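Local atomic coordinates of beta-lactamase inhibitory protein BLIP-I (Streptomyces exfoliatus, PDB entry 3GMV), a protein that binds and inhibits beta-lactamases, the bacterial enzymes that destroy penicillin-like antibiotics. Residues Ser56-Asp59 with Glu60-Trp64. Residues are numbered along the deposited sequence; the frame is centred on the assembly and turned at random.
With TAM (tris(hydroxyethyl)aminomethane), chain B.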
ATOM      1  N   SER A  56      -6.992  -5.652  -7.253  1.00  9.44           N
ATOM      2  CA  SER A  56      -6.884  -6.642  -8.334  1.00  9.18           C
ATOM      3  C   SER A  56      -7.457  -7.966  -7.902  1.00  8.26           C
ATOM      4  O   SER A  56      -7.462  -8.287  -6.695  1.00  8.25           O
ATOM      5  CB  SER A  56      -5.437  -6.802  -8.786  1.00  9.05           C
ATOM      6  OG  SER A  56      -5.000  -5.576  -9.376  1.00 12.65           O
ATOM      7  N   PHE A  57      -7.957  -8.711  -8.886  1.00  8.25           N
ATOM      8  CA  PHE A  57      -8.775  -9.910  -8.649  1.00  7.10           C
ATOM      9  C   PHE A  57      -8.214 -11.172  -9.292  1.00  7.91           C
ATOM     10  O   PHE A  57      -7.598 -11.103 -10.326  1.00  7.55           O
ATOM     11  CB  PHE A  57     -10.184  -9.651  -9.174  1.00  7.29           C
ATOM     12  CG  PHE A  57     -10.831  -8.495  -8.485  1.00  7.82           C
ATOM     13  CD1 PHE A  57     -10.624  -7.189  -8.928  1.00  8.50           C
ATOM     14  CD2 PHE A  57     -11.511  -8.705  -7.306  1.00  6.56           C
ATOM     15  CE1 PHE A  57     -11.176  -6.111  -8.246  1.00 11.08           C
ATOM     16  CE2 PHE A  57     -12.089  -7.634  -6.619  1.00  8.32           C
ATOM     17  CZ  PHE A  57     -11.916  -6.351  -7.064  1.00  8.68           C
ATOM     18  N   THR A  58      -8.457 -12.333  -8.677  1.00  8.13           N
ATOM     19  CA  THR A  58      -8.014 -13.594  -9.278  1.00  9.68           C
ATOM     20  C   THR A  58      -8.934 -13.957 -10.458  1.00 10.61           C
ATOM     21  O   THR A  58      -9.962 -13.322 -10.725  1.00 10.64           O
ATOM     22  CB  THR A  58      -8.102 -14.751  -8.270  1.00  9.87           C
ATOM     23  OG1 THR A  58      -9.481 -14.905  -7.943  1.00 10.13           O
ATOM     24  CG2 THR A  58      -7.321 -14.466  -6.990  1.00 10.92           C
ATOM     25  N   ASP A  59      -8.580 -15.019 -11.162  1.00 12.77           N
ATOM     26  CA  ASP A  59      -9.395 -15.497 -12.254  1.00 13.52           C
ATOM     27  C   ASP A  59     -10.794 -15.946 -11.789  1.00 13.52           C
ATOM     28  O   ASP A  59     -11.719 -16.049 -12.600  1.00 13.09           O
ATOM     29  CB  ASP A  59      -8.676 -16.644 -12.983  1.00 13.76           C
ATOM     30  CG  ASP A  59      -7.436 -16.174 -13.742  1.00 17.36           C
ATOM     31  OD1 ASP A  59      -7.287 -14.960 -14.038  1.00 20.37           O
ATOM     32  OD2 ASP A  59      -6.589 -17.038 -14.055  1.00 23.83           O
ATOM     33  N   GLU A  60     -10.954 -16.170 -10.488  1.00 14.36           N
ATOM     34  CA  GLU A  60     -12.267 -16.483  -9.903  1.00 15.27           C
ATOM     35  C   GLU A  60     -13.020 -15.238  -9.380  1.00 14.94           C
ATOM     36  O   GLU A  60     -14.156 -15.337  -8.902  1.00 15.30           O
ATOM     37  CB  GLU A  60     -12.124 -17.566  -8.822  1.00 17.06           C
ATOM     38  CG  GLU A  60     -11.805 -18.942  -9.375  1.00 21.99           C
ATOM     39  CD  GLU A  60     -10.429 -19.024 -10.028  1.00 29.65           C
ATOM     40  OE1 GLU A  60      -9.457 -18.469  -9.458  1.00 32.76           O
ATOM     41  OE2 GLU A  60     -10.318 -19.650 -11.118  1.00 34.06           O
ATOM     42  N   GLY A  61     -12.421 -14.067  -9.553  1.00 11.71           N
ATOM     43  CA  GLY A  61     -13.085 -12.777  -9.288  1.00 11.50           C
ATOM     44  C   GLY A  61     -12.927 -12.278  -7.863  1.00 10.67           C
ATOM     45  O   GLY A  61     -13.672 -11.397  -7.433  1.00 11.06           O
ATOM     46  N   GLU A  62     -11.941 -12.816  -7.142  1.00  9.39           N
ATOM     47  CA  GLU A  62     -11.770 -12.535  -5.705  1.00  9.48           C
ATOM     48  C   GLU A  62     -10.561 -11.632  -5.472  1.00  8.46           C
ATOM     49  O   GLU A  62      -9.524 -11.811  -6.105  1.00  6.98           O
ATOM     50  CB  GLU A  62     -11.583 -13.839  -4.932  1.00 10.38           C
ATOM     51  CG  GLU A  62     -12.835 -14.705  -4.983  1.00 10.95           C
ATOM     52  CD  GLU A  62     -12.668 -16.070  -4.335  1.00 11.58           C
ATOM     53  OE1 GLU A  62     -11.584 -16.384  -3.807  1.00 10.87           O
ATOM     54  OE2 GLU A  62     -13.661 -16.833  -4.329  1.00 12.70           O
ATOM     55  N   LEU A  63     -10.688 -10.684  -4.534  1.00  7.33           N
ATOM     56  CA  LEU A  63      -9.605  -9.704  -4.291  1.00  6.86           C
ATOM     57  C   LEU A  63      -8.362 -10.385  -3.730  1.00  7.27           C
ATOM     58  O   LEU A  63      -8.426 -11.026  -2.675  1.00  7.38           O
ATOM     59  CB  LEU A  63     -10.119  -8.683  -3.243  1.00  7.61           C
ATOM     60  CG  LEU A  63      -9.158  -7.564  -2.935  1.00  7.53           C
ATOM     61  CD1 LEU A  63      -9.178  -6.643  -4.186  1.00  6.43           C
ATOM     62  CD2 LEU A  63      -9.542  -6.770  -1.679  1.00  8.59           C
ATOM     63  N   TRP A  64      -7.217 -10.245  -4.399  1.00  6.50           N
ATOM     64  CA  TRP A  64      -5.976 -10.772  -3.844  1.00  7.58           C
ATOM     65  C   TRP A  64      -4.989  -9.639  -3.547  1.00  8.19           C
ATOM     66  O   TRP A  64      -3.986  -9.854  -2.859  1.00  7.44           O
ATOM     67  CB  TRP A  64      -5.323 -11.791  -4.818  1.00  7.64           C
ATOM     68  CG  TRP A  64      -4.829 -11.167  -6.081  1.00  8.06           C
ATOM     69  CD1 TRP A  64      -5.559 -10.940  -7.224  1.00  8.74           C
ATOM     70  CD2 TRP A  64      -3.518 -10.659  -6.342  1.00  9.81           C
ATOM     71  NE1 TRP A  64      -4.787 -10.318  -8.169  1.00 10.16           N
ATOM     72  CE2 TRP A  64      -3.527 -10.133  -7.657  1.00 10.68           C
ATOM     73  CE3 TRP A  64      -2.339 -10.590  -5.594  1.00 10.40           C
ATOM     74  CZ2 TRP A  64      -2.406  -9.533  -8.240  1.00 13.70           C
ATOM     75  CZ3 TRP A  64      -1.203 -10.002  -6.194  1.00 10.78           C
ATOM     76  CH2 TRP A  64      -1.256  -9.485  -7.493  1.00 12.51           C
TER
HETATM   77  C   TAM B   1      -2.114 -13.764  -9.305  1.00 40.14           C
HETATM   78  C1  TAM B   1      -0.856 -12.947  -9.510  1.00 40.41           C
HETATM   79  C2  TAM B   1      -1.786 -15.252  -9.208  1.00 40.59           C
HETATM   80  C3  TAM B   1      -3.070 -13.514 -10.453  1.00 40.10           C
HETATM   81  C4  TAM B   1       0.017 -12.987  -8.266  1.00 39.73           C
HETATM   82  C5  TAM B   1      -0.462 -15.498  -8.489  1.00 41.39           C
HETATM   83  C6  TAM B   1      -4.461 -14.061 -10.147  1.00 39.48           C
HETATM   84  N   TAM B   1      -2.753 -13.329  -8.071  1.00 40.27           N
HETATM   85  O4  TAM B   1       1.168 -12.155  -8.496  1.00 38.68           O
HETATM   86  O5  TAM B   1       0.473 -16.151  -9.372  1.00 43.22           O
HETATM   87  O6  TAM B   1      -4.446 -14.799  -8.920  1.00 37.15           O
HETATM   88  O   HOH W   1      -4.764  -9.692 -11.100  1.00 13.64           O
HETATM   89  O   HOH W   2      -9.790 -16.862  -6.012  1.00  9.40           O
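Thr58 OG1 is gripped by two backbone amides and a water: Glu60 N donates to it at 3.2 Å, Glu62 N reaches it by a weak bond, and the water also donates weakly to Glu62 OE1. The hydroxyl faces these amides because chi1 of 64° sets OG1 between the backbone N and the carbonyl carbon of Thr58. Glu62 OE1 has a further partner, the indole N-H of Trp115. The main chain closes the same bend: Gly61 N donates to Thr58 O over 2.8 Å, closing the type I turn from Thr58 to Gly61. At a positive phi of 89°, Gly61 adopts a backbone shape that favours glycine. Thr58 N then returns a bond to Glu62 O, and Trp64 N one to Ser56 O at 3.0 Å, tying together the antiparallel hairpin of strands 52-57 and 63-69. Phe57 and Leu63 form a non-hydrogen-bonded pair between these rungs; Leu63 CD1 lies over one face of the Phe57 ring, 4.3 Å from its centroid and 26° off the normal, a CH-pi contact. The Trp64 indole, in contrast, turns its edge to the Phe57 backbone, with CD1 3.4 Å from Phe57 C. Its NE1 donates to a water in the ring plane, which itself donates to Phe57 O. Over one indole face sits the tris(hydroxyethyl)aminomethane N, 3.3 Å from Trp64 CD2, while Thr58 CG2 meets O6 of that molecule. If the amine is protonated, its position over the indole would be consistent with a cation-pi attraction in this pocket, which Pro113 completes.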